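Local coordinates for carbohydrate binding protein, putative, cbp2D (PDB 7B21) that carries a covalently attached heme c in its X183 cytochrome domain and probably transfers electrons, as part of a larger, putatively polysaccharide-binding protein, at residues Ala57-Ser63 against Ala79-Glu83. Sequence-based numbering, arbitrary orientation.
With NA (sodium ion), chain C; HEC (heme c), chain B.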
ATOM      1  N   ALA A  57      -8.611   8.247  -1.172  1.00  7.55           N
ATOM      2  CA  ALA A  57      -7.862   7.667  -2.283  1.00  7.33           C
ATOM      3  C   ALA A  57      -6.776   6.777  -1.687  1.00  6.81           C
ATOM      4  O   ALA A  57      -6.204   7.070  -0.628  1.00  7.03           O
ATOM      5  CB  ALA A  57      -7.233   8.736  -3.139  1.00  7.98           C
ATOM      6  N   LEU A  58      -6.433   5.702  -2.400  1.00  6.48           N
ATOM      7  CA  LEU A  58      -5.438   4.755  -1.882  1.00  6.33           C
ATOM      8  C   LEU A  58      -4.133   5.477  -1.490  1.00  6.05           C
ATOM      9  O   LEU A  58      -3.587   5.224  -0.420  1.00  6.27           O
ATOM     10  CB  LEU A  58      -5.248   3.636  -2.904  1.00  6.33           C
ATOM     11  CG  LEU A  58      -4.154   2.617  -2.588  1.00  6.40           C
ATOM     12  CD1 LEU A  58      -4.309   2.012  -1.207  1.00  6.97           C
ATOM     13  CD2 LEU A  58      -4.192   1.511  -3.619  1.00  7.20           C
ATOM     14  N   ARG A  59      -3.630   6.359  -2.342  1.00  6.15           N
ATOM     15  CA  ARG A  59      -2.343   7.015  -2.013  1.00  6.54           C
ATOM     16  C   ARG A  59      -2.485   7.819  -0.717  1.00  5.94           C
ATOM     17  O   ARG A  59      -1.546   7.879   0.068  1.00  6.57           O
ATOM     18  CB  ARG A  59      -1.812   7.916  -3.121  1.00  6.93           C
ATOM     19  CG  ARG A  59      -2.722   9.044  -3.576  1.00  7.34           C
ATOM     20  CD  ARG A  59      -2.046   9.960  -4.566  1.00  7.52           C
ATOM     21  NE  ARG A  59      -1.695   9.297  -5.807  1.00  7.00           N
ATOM     22  CZ  ARG A  59      -1.112   9.921  -6.822  1.00  7.20           C
ATOM     23  NH1 ARG A  59      -0.784  11.192  -6.731  1.00  8.66           N
ATOM     24  NH2 ARG A  59      -0.849   9.267  -7.943  1.00  7.33           N
ATOM     25  N   ASP A  60      -3.642   8.452  -0.487  1.00  6.56           N
ATOM     26  CA  ASP A  60      -3.828   9.282   0.702  1.00  7.29           C
ATOM     27  C   ASP A  60      -4.014   8.393   1.929  1.00  6.47           C
ATOM     28  O   ASP A  60      -3.512   8.748   3.000  1.00  7.18           O
ATOM     29  CB  ASP A  60      -4.998  10.229   0.515  1.00  7.65           C
ATOM     30  CG  ASP A  60      -4.729  11.234  -0.582  1.00  8.93           C
ATOM     31  OD1 ASP A  60      -3.577  11.615  -0.809  1.00 10.23           O
ATOM     32  OD2 ASP A  60      -5.715  11.619  -1.266  1.00 12.18           O
ATOM     33  N   PHE A  61      -4.669   7.253   1.784  1.00  6.29           N
ATOM     34  CA  PHE A  61      -4.719   6.262   2.876  1.00  6.65           C
ATOM     35  C   PHE A  61      -3.304   5.889   3.286  1.00  5.99           C
ATOM     36  O   PHE A  61      -2.973   5.828   4.452  1.00  6.40           O
ATOM     37  CB  PHE A  61      -5.513   5.048   2.392  1.00  6.88           C
ATOM     38  CG  PHE A  61      -5.523   3.908   3.402  1.00  6.59           C
ATOM     39  CD1 PHE A  61      -4.436   3.050   3.533  1.00  6.68           C
ATOM     40  CD2 PHE A  61      -6.633   3.677   4.189  1.00  7.39           C
ATOM     41  CE1 PHE A  61      -4.463   2.021   4.458  1.00  6.93           C
ATOM     42  CE2 PHE A  61      -6.679   2.610   5.066  1.00  7.94           C
ATOM     43  CZ  PHE A  61      -5.574   1.791   5.204  1.00  7.33           C
ATOM     44  N   ILE A  62      -2.474   5.604   2.296  1.00  5.93           N
ATOM     45  CA  ILE A  62      -1.072   5.201   2.580  1.00  6.05           C
ATOM     46  C   ILE A  62      -0.356   6.340   3.281  1.00  6.17           C
ATOM     47  O   ILE A  62       0.314   6.145   4.314  1.00  6.73           O
ATOM     48  CB  ILE A  62      -0.353   4.739   1.311  1.00  6.01           C
ATOM     49  CG1 ILE A  62      -0.996   3.462   0.756  1.00  6.63           C
ATOM     50  CG2 ILE A  62       1.137   4.571   1.561  1.00  6.68           C
ATOM     51  CD1 ILE A  62      -0.553   3.105  -0.636  1.00  6.94           C
ATOM     52  N   SER A  63      -0.452   7.544   2.742  1.00  6.64           N
ATOM     53  CA  SER A  63       0.234   8.692   3.377  0.50  6.55           C
ATOM     54  C   SER A  63      -0.192   8.803   4.844  1.00  6.64           C
ATOM     55  O   SER A  63       0.671   8.936   5.706  1.00  7.71           O
ATOM     56  CB  SER A  63      -0.037   9.978   2.648  0.50  5.88           C
ATOM     57  OG  SER A  63       0.624   9.978   1.403  0.50  5.46           O
ATOM     58  N   ALA A  79       3.858   7.290  -1.557  1.00  7.28           N
ATOM     59  CA  ALA A  79       2.476   6.827  -1.483  1.00  7.36           C
ATOM     60  C   ALA A  79       1.880   6.684  -2.888  1.00  6.95           C
ATOM     61  O   ALA A  79       1.156   5.715  -3.153  1.00  7.54           O
ATOM     62  CB  ALA A  79       1.671   7.758  -0.604  1.00  7.70           C
ATOM     63  N   ALA A  80       2.169   7.635  -3.764  1.00  6.84           N
ATOM     64  CA  ALA A  80       1.701   7.543  -5.145  1.00  7.12           C
ATOM     65  C   ALA A  80       2.263   6.303  -5.849  1.00  6.86           C
ATOM     66  O   ALA A  80       1.562   5.618  -6.572  1.00  7.25           O
ATOM     67  CB  ALA A  80       2.056   8.806  -5.889  1.00  7.46           C
ATOM     68  N   ASP A  81       3.557   6.067  -5.668  1.00  6.64           N
ATOM     69  CA  ASP A  81       4.211   4.927  -6.317  1.00  7.07           C
ATOM     70  C   ASP A  81       3.633   3.621  -5.797  1.00  6.55           C
ATOM     71  O   ASP A  81       3.365   2.687  -6.575  1.00  6.93           O
ATOM     72  CB  ASP A  81       5.715   4.995  -6.102  1.00  7.22           C
ATOM     73  CG  ASP A  81       6.445   6.086  -6.856  1.00  7.87           C
ATOM     74  OD1 ASP A  81       5.841   6.709  -7.765  1.00  8.22           O
ATOM     75  OD2 ASP A  81       7.623   6.264  -6.571  1.00  9.85           O
ATOM     76  N   ILE A  82       3.499   3.484  -4.472  1.00  6.70           N
ATOM     77  CA  ILE A  82       2.986   2.218  -3.958  1.00  6.19           C
ATOM     78  C   ILE A  82       1.512   2.057  -4.369  1.00  6.36           C
ATOM     79  O   ILE A  82       1.129   0.935  -4.686  1.00  6.70           O
ATOM     80  CB  ILE A  82       3.212   2.095  -2.439  1.00  6.28           C
ATOM     81  CG1 ILE A  82       4.694   2.080  -2.089  1.00  6.86           C
ATOM     82  CG2 ILE A  82       2.549   0.810  -1.950  1.00  7.15           C
ATOM     83  CD1 ILE A  82       4.999   2.009  -0.618  1.00  8.09           C
ATOM     84  N   GLU A  83       0.729   3.117  -4.369  1.00  6.20           N
ATOM     85  CA  GLU A  83      -0.633   3.023  -4.918  1.00  6.26           C
ATOM     86  C   GLU A  83      -0.600   2.390  -6.301  1.00  6.07           C
ATOM     87  O   GLU A  83      -1.365   1.473  -6.598  1.00  7.12           O
ATOM     88  CB  GLU A  83      -1.275   4.406  -4.941  1.00  6.41           C
ATOM     89  CG  GLU A  83      -2.594   4.448  -5.686  1.00  6.93           C
ATOM     90  CD  GLU A  83      -3.137   5.873  -5.798  1.00  7.39           C
ATOM     91  OE1 GLU A  83      -2.478   6.680  -6.505  1.00  8.10           O
ATOM     92  OE2 GLU A  83      -4.163   6.192  -5.183  1.00  7.51           O
TER
HETATM   93 NA    NA C 102       2.246   7.099   5.401  1.00  7.94          NA
HETATM   94 FE   HEC B 101      -0.998  -1.621   5.986  1.00  5.78          FE
HETATM   95  CHA HEC B 101      -4.391  -1.781   6.142  1.00  6.14           C
HETATM   96  CHB HEC B 101      -1.185  -0.439   2.821  1.00  5.60           C
HETATM   97  CHC HEC B 101       2.375  -1.231   5.966  1.00  5.98           C
HETATM   98  CHD HEC B 101      -0.804  -3.121   9.023  1.00  5.95           C
HETATM   99  NA  HEC B 101      -2.474  -1.210   4.745  1.00  6.27           N
HETATM  100  C1A HEC B 101      -3.828  -1.424   4.933  1.00  5.75           C
HETATM  101  C2A HEC B 101      -4.554  -1.188   3.729  1.00  6.01           C
HETATM  102  C3A HEC B 101      -3.670  -0.771   2.812  1.00  5.82           C
HETATM  103  C4A HEC B 101      -2.362  -0.803   3.439  1.00  5.75           C
HETATM  104  CMA HEC B 101      -3.923  -0.300   1.414  1.00  6.68           C
HETATM  105  CAA HEC B 101      -6.044  -1.366   3.539  1.00  6.69           C
HETATM  106  CBA HEC B 101      -6.367  -2.810   3.089  1.00  7.79           C
HETATM  107  CGA HEC B 101      -7.780  -3.090   2.740  1.00  7.54           C
HETATM  108  O1A HEC B 101      -8.627  -2.187   2.770  1.00  8.74           O
HETATM  109  O2A HEC B 101      -8.043  -4.281   2.359  1.00  8.32           O
HETATM  110  NB  HEC B 101       0.340  -0.934   4.655  1.00  5.27           N
HETATM  111  C1B HEC B 101       0.073  -0.487   3.389  1.00  5.64           C
HETATM  112  C2B HEC B 101       1.276  -0.054   2.751  1.00  5.52           C
HETATM  113  C3B HEC B 101       2.294  -0.212   3.647  1.00  5.62           C
HETATM  114  C4B HEC B 101       1.675  -0.828   4.838  1.00  5.73           C
HETATM  115  CMB HEC B 101       1.391   0.487   1.364  1.00  6.15           C
HETATM  116  CAB HEC B 101       3.725   0.161   3.512  1.00  6.18           C
HETATM  117  CBB HEC B 101       3.961   1.626   3.261  1.00  7.12           C
HETATM  118  NC  HEC B 101       0.484  -2.073   7.226  1.00  5.93           N
HETATM  119  C1C HEC B 101       1.819  -1.887   7.045  1.00  5.75           C
HETATM  120  C2C HEC B 101       2.581  -2.471   8.103  1.00  6.07           C
HETATM  121  C3C HEC B 101       1.691  -3.091   8.933  1.00  6.04           C
HETATM  122  C4C HEC B 101       0.386  -2.807   8.418  1.00  5.79           C
HETATM  123  CMC HEC B 101       4.085  -2.479   8.164  1.00  7.16           C
HETATM  124  CAC HEC B 101       1.961  -3.961  10.118  1.00  6.51           C
HETATM  125  CBC HEC B 101       2.803  -3.408  11.190  1.00  8.15           C
HETATM  126  ND  HEC B 101      -2.331  -2.238   7.345  1.00  5.80           N
HETATM  127  C1D HEC B 101      -2.066  -2.796   8.557  1.00  5.75           C
HETATM  128  C2D HEC B 101      -3.297  -2.976   9.312  1.00  6.92           C
HETATM  129  C3D HEC B 101      -4.301  -2.545   8.543  1.00  6.66           C
HETATM  130  C4D HEC B 101      -3.699  -2.129   7.270  1.00  6.29           C
HETATM  131  CMD HEC B 101      -3.376  -3.550  10.695  1.00  8.09           C
HETATM  132  CAD HEC B 101      -5.735  -2.359   8.911  1.00  7.40           C
HETATM  133  CBD HEC B 101      -5.948  -0.852   9.346  1.00  7.83           C
HETATM  134  CGD HEC B 101      -7.304  -0.567   9.913  1.00  8.78           C
HETATM  135  O1D HEC B 101      -8.226  -0.174   9.152  1.00  8.88           O
HETATM  136  O2D HEC B 101      -7.468  -0.741  11.158  1.00 11.36           O
HETATM  137  O   HOH W   1      -0.660   6.273  -8.399  1.00  9.09           O
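A79 sets its methyl group against the backbone of helix 58-65, with CB 3.3 Å from R59 O and packed against the CG2 branch of I62. A small residue suits this place, because the axes of 58-63 and 79-83 come within 8.2 Å, their directions 126° apart. The next residue, A80, sets its CB 3.5 Å above the centre of the R59 guanidinium, an apolar floor for that flat group. A water donates hydrogen bonds to A80 O and E83 OE1 and accepts one from R59 NH2. I82 turns to the heme side: its CG2 meets I62 CD1 at 4.1 Å and, together with it, packs on the heme methyl CMB, work suited to branched aliphatic chains. E83, extended beyond CG, lays its methylene CG against L58. Glutamate is long enough to give OE2 to the first-turn amide N of R59 (2.9 Å) and OE1 to R59 NE (2.8 Å), and its charge is probably favourable near the helix N-terminus. The NE bond is nearly straight (165°) and part of a salt bridge; OE1 lies near the guanidinium plane, whereas each donor stands out of the carboxylate plane. Long, flexible R59 reaches it with CG between its own N and carbonyl carbon (chi1 58°) and a bend at chi3; NH1 also bonds L3 O. Beyond this junction, I62 O and S63 O bind the sodium ion, completed by carbonyls of M66, E71 and C74. Such a C-terminal helix, packed across the helix preceding axial M66, belongs to the heme-enclosing cytochrome c fold.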